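Local coordinates for glycosyl hydrolases family 31 family protein (Aspergillus niger, PDB 6DRU), which hydrolyses xyloglucan oligosaccharides, releasing alpha-xylose from the glucose at their non-reducing end, at residues T1-G9 against L20-G28; R77-T85 against L97-E108. One frame throughout, in Å; residues are numbered along the deposited sequence.

Interaction 1 of 2, residues T1-G9 against L20-G28; sequences TYFAPNSTG and LIQPFGYDG. With NAG (2-acetamido-2-deoxy-beta-D-glucopyranose), chain L.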
# COMPACT_ATOMS: atom_id res chain seq x y z
N THR A 1 42.11 7.42 32.96
CA THR A 1 41.23 8.26 33.77
C THR A 1 39.92 8.52 33.04
O THR A 1 39.26 9.54 33.27
CB THR A 1 41.90 9.61 34.11
OG1 THR A 1 42.13 10.35 32.91
CG2 THR A 1 43.22 9.38 34.83
N TYR A 2 39.53 7.59 32.17
CA TYR A 2 38.28 7.71 31.43
C TYR A 2 37.10 7.37 32.33
O TYR A 2 37.14 6.39 33.08
CB TYR A 2 38.30 6.79 30.21
CG TYR A 2 37.01 6.81 29.41
CD1 TYR A 2 36.75 7.84 28.51
CD2 TYR A 2 36.07 5.80 29.54
CE1 TYR A 2 35.58 7.87 27.78
CE2 TYR A 2 34.90 5.82 28.81
CZ TYR A 2 34.66 6.86 27.93
OH TYR A 2 33.49 6.88 27.20
N PHE A 3 36.05 8.19 32.25
CA PHE A 3 34.84 7.98 33.05
C PHE A 3 34.05 6.83 32.42
O PHE A 3 33.11 7.02 31.64
CB PHE A 3 34.02 9.26 33.12
CG PHE A 3 33.05 9.30 34.26
CD1 PHE A 3 31.94 8.47 34.28
CD2 PHE A 3 33.24 10.17 35.32
CE1 PHE A 3 31.04 8.50 35.34
CE2 PHE A 3 32.34 10.22 36.38
CZ PHE A 3 31.24 9.38 36.39
N ALA A 4 34.44 5.61 32.78
CA ALA A 4 33.78 4.42 32.27
C ALA A 4 32.34 4.34 32.77
O ALA A 4 32.02 4.85 33.85
CB ALA A 4 34.55 3.17 32.69
N PRO A 5 31.45 3.72 32.01
CA PRO A 5 30.05 3.65 32.42
C PRO A 5 29.82 2.56 33.47
O PRO A 5 30.59 1.61 33.60
CB PRO A 5 29.30 3.32 31.12
CG PRO A 5 30.36 3.16 30.05
CD PRO A 5 31.67 3.01 30.74
N ASN A 6 28.74 2.73 34.22
CA ASN A 6 28.35 1.80 35.26
C ASN A 6 27.17 0.92 34.86
O ASN A 6 26.64 0.19 35.70
CB ASN A 6 28.01 2.55 36.55
CG ASN A 6 26.79 3.44 36.40
OD1 ASN A 6 26.42 3.83 35.29
ND2 ASN A 6 26.16 3.76 37.52
N SER A 7 26.76 0.98 33.60
CA SER A 7 25.63 0.20 33.12
C SER A 7 25.89 -0.19 31.67
O SER A 7 26.38 0.63 30.88
CB SER A 7 24.32 0.98 33.23
OG SER A 7 23.22 0.24 32.73
N THR A 8 25.57 -1.43 31.32
CA THR A 8 25.76 -1.91 29.96
C THR A 8 24.67 -1.43 29.01
O THR A 8 24.81 -1.61 27.80
CB THR A 8 25.83 -3.43 29.93
OG1 THR A 8 24.56 -3.98 30.32
CG2 THR A 8 26.90 -3.93 30.89
N GLY A 9 23.60 -0.84 29.53
CA GLY A 9 22.52 -0.36 28.71
C GLY A 9 21.23 -0.29 29.48
O GLY A 9 21.07 -0.88 30.55
N LEU A 20 16.28 0.69 23.35
CA LEU A 20 17.49 0.14 23.95
C LEU A 20 18.62 1.14 23.76
O LEU A 20 19.11 1.33 22.64
CB LEU A 20 17.84 -1.21 23.33
CG LEU A 20 19.16 -1.85 23.77
CD1 LEU A 20 19.13 -2.15 25.26
CD2 LEU A 20 19.45 -3.10 22.97
N ILE A 21 19.03 1.79 24.85
CA ILE A 21 20.11 2.77 24.84
C ILE A 21 21.32 2.13 25.51
O ILE A 21 21.24 1.67 26.65
CB ILE A 21 19.70 4.06 25.56
CG1 ILE A 21 18.33 4.53 25.09
CG2 ILE A 21 20.74 5.15 25.32
CD1 ILE A 21 17.36 4.79 26.23
N GLN A 22 22.44 2.10 24.79
CA GLN A 22 23.67 1.51 25.31
C GLN A 22 24.83 2.48 25.16
O GLN A 22 24.91 3.21 24.16
CB GLN A 22 24.00 0.21 24.57
CG GLN A 22 22.84 -0.76 24.44
CD GLN A 22 23.15 -1.89 23.48
OE1 GLN A 22 23.27 -1.67 22.27
NE2 GLN A 22 23.27 -3.10 24.00
N PRO A 23 25.75 2.51 26.12
CA PRO A 23 27.01 3.22 25.90
C PRO A 23 27.78 2.54 24.78
O PRO A 23 27.85 1.32 24.70
CB PRO A 23 27.73 3.09 27.25
CG PRO A 23 27.12 1.89 27.90
CD PRO A 23 25.69 1.89 27.46
N PHE A 24 28.36 3.36 23.90
CA PHE A 24 28.98 2.85 22.68
C PHE A 24 30.21 3.69 22.37
O PHE A 24 30.09 4.85 21.97
CB PHE A 24 27.98 2.88 21.51
CG PHE A 24 28.15 1.75 20.55
CD1 PHE A 24 27.65 0.50 20.84
CD2 PHE A 24 28.82 1.94 19.35
CE1 PHE A 24 27.81 -0.55 19.95
CE2 PHE A 24 28.97 0.90 18.46
CZ PHE A 24 28.47 -0.35 18.76
N GLY A 25 31.38 3.09 22.53
CA GLY A 25 32.63 3.79 22.30
C GLY A 25 32.86 4.91 23.31
O GLY A 25 32.16 5.06 24.31
N TYR A 26 33.89 5.70 23.02
CA TYR A 26 34.23 6.84 23.86
C TYR A 26 33.20 7.94 23.68
O TYR A 26 32.96 8.39 22.56
CB TYR A 26 35.63 7.35 23.53
CG TYR A 26 36.76 6.45 23.97
CD1 TYR A 26 36.76 5.87 25.23
CD2 TYR A 26 37.82 6.17 23.12
CE1 TYR A 26 37.79 5.05 25.64
CE2 TYR A 26 38.85 5.34 23.52
CZ TYR A 26 38.83 4.79 24.78
OH TYR A 26 39.86 3.96 25.18
N ASP A 27 32.59 8.37 24.79
CA ASP A 27 31.68 9.52 24.81
C ASP A 27 30.52 9.34 23.83
O ASP A 27 30.09 10.29 23.18
CB ASP A 27 32.43 10.82 24.51
CG ASP A 27 33.82 10.85 25.13
OD1 ASP A 27 33.92 10.87 26.37
OD2 ASP A 27 34.81 10.87 24.36
N GLY A 28 29.99 8.13 23.74
CA GLY A 28 28.94 7.84 22.78
C GLY A 28 27.84 6.98 23.37
O GLY A 28 28.06 6.18 24.28
C1 NAG L . 25.16 4.73 37.94
C2 NAG L . 24.13 4.36 39.00
C3 NAG L . 22.89 5.15 38.85
C4 NAG L . 23.20 6.63 38.79
C5 NAG L . 24.24 6.90 37.72
C6 NAG L . 24.62 8.37 37.75
C7 NAG L . 24.58 2.04 39.69
C8 NAG L . 24.27 0.56 39.61
N2 NAG L . 23.84 2.97 38.91
O3 NAG L . 22.02 4.85 39.92
O4 NAG L . 22.03 7.35 38.50
O5 NAG L . 25.38 6.12 37.97
O6 NAG L . 24.99 8.78 36.45
O7 NAG L . 25.47 2.43 40.43
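The irregular N-terminal segment 1-9 runs beside 20-28, close at G9 and Q22 (CA atoms 4.0 Å apart) and wider at Y2 and Y26 (8.6 Å), where side chains bridge the gap. The Y2 ring reaches across because its CG stands anti to the backbone N (chi1 178°). Y26 turns an edge onto one face of that ring in a T-shaped stack, planes at 63°; CD1 of Y26 sits over the Y2 ring near its rim, 3.4 Å from CE1 of Y2. The phenol oxygen carries on past the stack: D27 N donates to Y2 OH at 3.0 Å in a nearly straight bond. N78 grips the same oxygen, which leaves the hydroxyl held between a backbone amide and a side-chain amide. D27 belongs to the type II turn G25-G28, the hairpin connection between strands 17-23 and 28-35 of the large mixed sheet. The D27 carboxylate accepts from N80 N through OD1, and its OD2 pairs with R234 of helix 228-239 in a salt bridge. Farther along, P5 CG rests 3.8 Å from P23 CB. G9 takes a backbone conformation that only glycine adopts comfortably and passes close to the I21 carbonyl. N6 ND2 carries an N-linked NAG.

Interaction 2 of 2, residues R77-T85 against L97-E108; sequences RNGNIILRT and LSFYRVNDDGSE. With MAN (alpha-D-mannopyranose), chain I; MAN (alpha-D-mannopyranose), chain B.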
# COMPACT_ATOMS: atom_id res chain seq x y z
N ARG A 77 25.79 7.78 32.33
CA ARG A 77 26.94 8.55 31.87
C ARG A 77 28.00 7.62 31.30
O ARG A 77 28.30 6.57 31.87
CB ARG A 77 27.55 9.38 33.01
CG ARG A 77 28.82 10.11 32.61
CD ARG A 77 29.30 11.06 33.69
NE ARG A 77 30.52 11.75 33.28
CZ ARG A 77 31.14 12.67 34.00
NH1 ARG A 77 30.65 13.03 35.18
NH2 ARG A 77 32.25 13.24 33.55
N ASN A 78 28.55 8.02 30.15
CA ASN A 78 29.66 7.32 29.52
C ASN A 78 30.61 8.38 28.97
O ASN A 78 30.25 9.10 28.04
CB ASN A 78 29.18 6.39 28.41
CG ASN A 78 30.32 5.80 27.60
OD1 ASN A 78 31.42 5.59 28.12
ND2 ASN A 78 30.06 5.53 26.33
N GLY A 79 31.80 8.47 29.54
CA GLY A 79 32.73 9.49 29.11
C GLY A 79 32.24 10.87 29.52
O GLY A 79 31.90 11.10 30.69
N ASN A 80 32.18 11.79 28.56
CA ASN A 80 31.72 13.14 28.82
C ASN A 80 30.29 13.38 28.34
O ASN A 80 29.81 14.51 28.39
CB ASN A 80 32.67 14.17 28.18
CG ASN A 80 32.82 13.99 26.68
OD1 ASN A 80 31.92 13.50 26.00
ND2 ASN A 80 33.97 14.40 26.15
N ILE A 81 29.60 12.33 27.88
CA ILE A 81 28.21 12.44 27.45
C ILE A 81 27.33 11.81 28.52
O ILE A 81 27.69 10.80 29.14
CB ILE A 81 27.99 11.77 26.07
CG1 ILE A 81 26.63 12.17 25.50
CG2 ILE A 81 28.09 10.26 26.15
CD1 ILE A 81 26.40 11.66 24.09
N ILE A 82 26.18 12.44 28.77
CA ILE A 82 25.23 11.97 29.78
C ILE A 82 23.86 11.86 29.13
O ILE A 82 23.44 12.74 28.38
CB ILE A 82 25.19 12.92 30.99
CG1 ILE A 82 26.47 12.82 31.81
CG2 ILE A 82 23.98 12.63 31.87
CD1 ILE A 82 26.43 13.60 33.11
N LEU A 83 23.16 10.77 29.44
CA LEU A 83 21.79 10.57 29.01
C LEU A 83 20.86 10.80 30.20
O LEU A 83 21.12 10.32 31.31
CB LEU A 83 21.59 9.16 28.45
CG LEU A 83 20.18 8.56 28.55
CD1 LEU A 83 19.22 9.21 27.56
CD2 LEU A 83 20.24 7.05 28.36
N ARG A 84 19.78 11.53 29.96
CA ARG A 84 18.76 11.78 30.98
C ARG A 84 17.39 11.48 30.38
O ARG A 84 16.92 12.20 29.50
CB ARG A 84 18.83 13.23 31.48
CG ARG A 84 19.99 13.50 32.42
CD ARG A 84 19.76 14.77 33.23
NE ARG A 84 20.81 14.99 34.22
CZ ARG A 84 21.85 15.80 34.04
NH1 ARG A 84 21.98 16.48 32.91
NH2 ARG A 84 22.76 15.93 35.00
N THR A 85 16.76 10.40 30.85
CA THR A 85 15.39 10.11 30.46
C THR A 85 14.44 10.99 31.25
O THR A 85 14.58 11.13 32.47
CB THR A 85 15.07 8.63 30.68
OG1 THR A 85 15.17 8.31 32.07
CG2 THR A 85 16.02 7.74 29.89
N LEU A 97 14.20 11.02 25.61
CA LEU A 97 15.65 11.02 25.67
C LEU A 97 16.20 12.44 25.56
O LEU A 97 15.67 13.27 24.81
CB LEU A 97 16.25 10.14 24.58
CG LEU A 97 15.71 8.71 24.46
CD1 LEU A 97 16.50 7.92 23.44
CD2 LEU A 97 15.73 8.02 25.82
N SER A 98 17.28 12.71 26.30
CA SER A 98 18.00 13.97 26.22
C SER A 98 19.47 13.70 26.46
O SER A 98 19.82 12.85 27.29
CB SER A 98 17.47 14.99 27.24
OG SER A 98 17.62 14.52 28.57
N PHE A 99 20.34 14.41 25.75
CA PHE A 99 21.77 14.17 25.76
C PHE A 99 22.52 15.44 26.13
O PHE A 99 22.31 16.49 25.53
CB PHE A 99 22.25 13.64 24.41
CG PHE A 99 21.65 12.32 24.03
CD1 PHE A 99 22.22 11.14 24.48
CD2 PHE A 99 20.52 12.26 23.24
CE1 PHE A 99 21.67 9.92 24.13
CE2 PHE A 99 19.97 11.04 22.89
CZ PHE A 99 20.54 9.87 23.34
N TYR A 100 23.41 15.32 27.12
CA TYR A 100 24.24 16.43 27.58
C TYR A 100 25.71 16.06 27.44
O TYR A 100 26.09 14.89 27.41
CB TYR A 100 23.95 16.79 29.04
CG TYR A 100 22.52 17.22 29.31
CD1 TYR A 100 21.51 16.28 29.49
CD2 TYR A 100 22.19 18.56 29.41
CE1 TYR A 100 20.21 16.67 29.74
CE2 TYR A 100 20.89 18.96 29.67
CZ TYR A 100 19.91 18.01 29.83
OH TYR A 100 18.61 18.40 30.08
N ARG A 101 26.55 17.09 27.36
CA ARG A 101 28.00 16.93 27.43
C ARG A 101 28.52 17.58 28.71
O ARG A 101 28.12 18.69 29.06
CB ARG A 101 28.70 17.56 26.22
CG ARG A 101 30.17 17.89 26.48
CD ARG A 101 30.94 18.19 25.21
NE ARG A 101 30.28 19.18 24.38
CZ ARG A 101 30.19 20.47 24.68
NH1 ARG A 101 30.71 20.92 25.81
NH2 ARG A 101 29.57 21.31 23.86
N VAL A 102 29.42 16.88 29.39
CA VAL A 102 30.09 17.42 30.57
C VAL A 102 31.31 18.19 30.09
O VAL A 102 32.27 17.61 29.58
CB VAL A 102 30.48 16.31 31.55
CG1 VAL A 102 31.39 16.85 32.63
CG2 VAL A 102 29.24 15.68 32.16
N ASN A 103 31.27 19.51 30.25
CA ASN A 103 32.37 20.35 29.80
C ASN A 103 33.56 20.24 30.75
O ASN A 103 33.49 19.63 31.82
CB ASN A 103 31.91 21.81 29.69
CG ASN A 103 30.62 21.96 28.91
OD1 ASN A 103 30.47 21.39 27.83
ND2 ASN A 103 29.69 22.73 29.45
N ASP A 104 34.67 20.85 30.35
CA ASP A 104 35.87 20.81 31.17
C ASP A 104 35.69 21.59 32.47
O ASP A 104 36.27 21.22 33.50
CB ASP A 104 37.07 21.34 30.39
CG ASP A 104 37.41 20.49 29.18
OD1 ASP A 104 37.18 19.26 29.24
OD2 ASP A 104 37.91 21.04 28.18
N ASP A 105 34.91 22.67 32.44
CA ASP A 105 34.68 23.50 33.61
C ASP A 105 33.61 22.95 34.55
O ASP A 105 33.14 23.69 35.42
CB ASP A 105 34.31 24.93 33.18
CG ASP A 105 32.99 24.99 32.43
OD1 ASP A 105 32.48 23.93 32.03
OD2 ASP A 105 32.47 26.11 32.25
N GLY A 106 33.22 21.69 34.39
CA GLY A 106 32.24 21.06 35.26
C GLY A 106 30.80 21.24 34.84
O GLY A 106 29.96 20.40 35.18
N SER A 107 30.48 22.31 34.11
CA SER A 107 29.11 22.54 33.69
C SER A 107 28.72 21.55 32.59
O SER A 107 29.55 20.83 32.03
CB SER A 107 28.93 23.98 33.20
OG SER A 107 29.70 24.22 32.03
N GLU A 108 27.42 21.54 32.27
CA GLU A 108 26.88 20.65 31.25
C GLU A 108 26.23 21.48 30.15
O GLU A 108 25.77 22.60 30.38
CB GLU A 108 25.84 19.68 31.84
CG GLU A 108 26.40 18.68 32.83
CD GLU A 108 25.32 17.84 33.47
OE1 GLU A 108 24.13 18.05 33.15
OE2 GLU A 108 25.65 16.95 34.29
C1 MAN I . 18.19 22.10 34.24
C2 MAN I . 18.91 22.28 35.56
C3 MAN I . 20.15 21.42 35.58
C4 MAN I . 19.84 20.00 35.15
C5 MAN I . 18.99 19.99 33.90
C6 MAN I . 18.60 18.57 33.57
O2 MAN I . 18.06 21.92 36.62
O3 MAN I . 20.67 21.39 36.90
O4 MAN I . 21.04 19.32 34.89
O5 MAN I . 17.82 20.75 34.10
O6 MAN I . 17.65 18.12 34.51
C1 MAN B . 18.93 22.27 31.01
C2 MAN B . 18.58 23.26 32.09
C3 MAN B . 19.21 24.60 31.78
C4 MAN B . 20.69 24.42 31.48
C5 MAN B . 20.88 23.32 30.46
C6 MAN B . 22.35 23.12 30.20
O2 MAN B . 19.06 22.80 33.33
O3 MAN B . 19.06 25.46 32.88
O4 MAN B . 21.21 25.62 30.97
O5 MAN B . 20.33 22.12 30.96
O6 MAN B . 22.89 22.24 31.16
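R84 and Y100 meet with their planes 74° apart: the guanidinium puts NH1 over one face of the phenol ring, toward its rim, in a cation-pi contact with CZ 4.9 Å from the ring centroid. The R84 chain, extended from CG to NE, carries that group across the ring to E108. NH1 and NH2 grip the carboxylate end-on, R84 NH1 to E108 OE1 at 2.7 Å and R84 NH2 to E108 OE2 at 3.1 Å, the latter on the syn lone pair. Mannose rings of a protein-linked glycan lie against this group, one with O4 over a guanidinium face and another donating from O6 to E108 O. On the same side of the sheet as Y100, I82 CD1 packs 3.6 Å from V102 CG2. R77 lays a guanidinium face against that methyl and points NE straight at G79 O. S98 OG donates to R84 O at 2.6 Å. R84, I82, Y100, S98 and V102 ride on antiparallel strands 81-85 and 98-102, R77 and E108 on the outer strands 74-78 and 108-113 of the same four-stranded sheet; its other side, with I81, L83 and F99, packs on F29 of strand 28-35 and on strand 216-222.

Overall arrangement
Interaction 1 closes before interaction 2 opens along the chain, yet their centres are only 11 Å apart and they touch. The turn N78-I81 is the meeting place: Y2 OH lies 2.6 Å from N78 OD1, and F3 O 2.9 Å from G79 N, both probable hydrogen bonds. Just before the turn, R77 meets F3 in a cation-pi contact. The principle is that an irregular N-terminal tail and the hairpin turn of one sheet can both be tied to the turn of a second. Both contacts carry or border glycans and lie away from the xylose pocket with D395 and D487; their centres are about 29 and 31 Å from the chain's centre, on the same side of it.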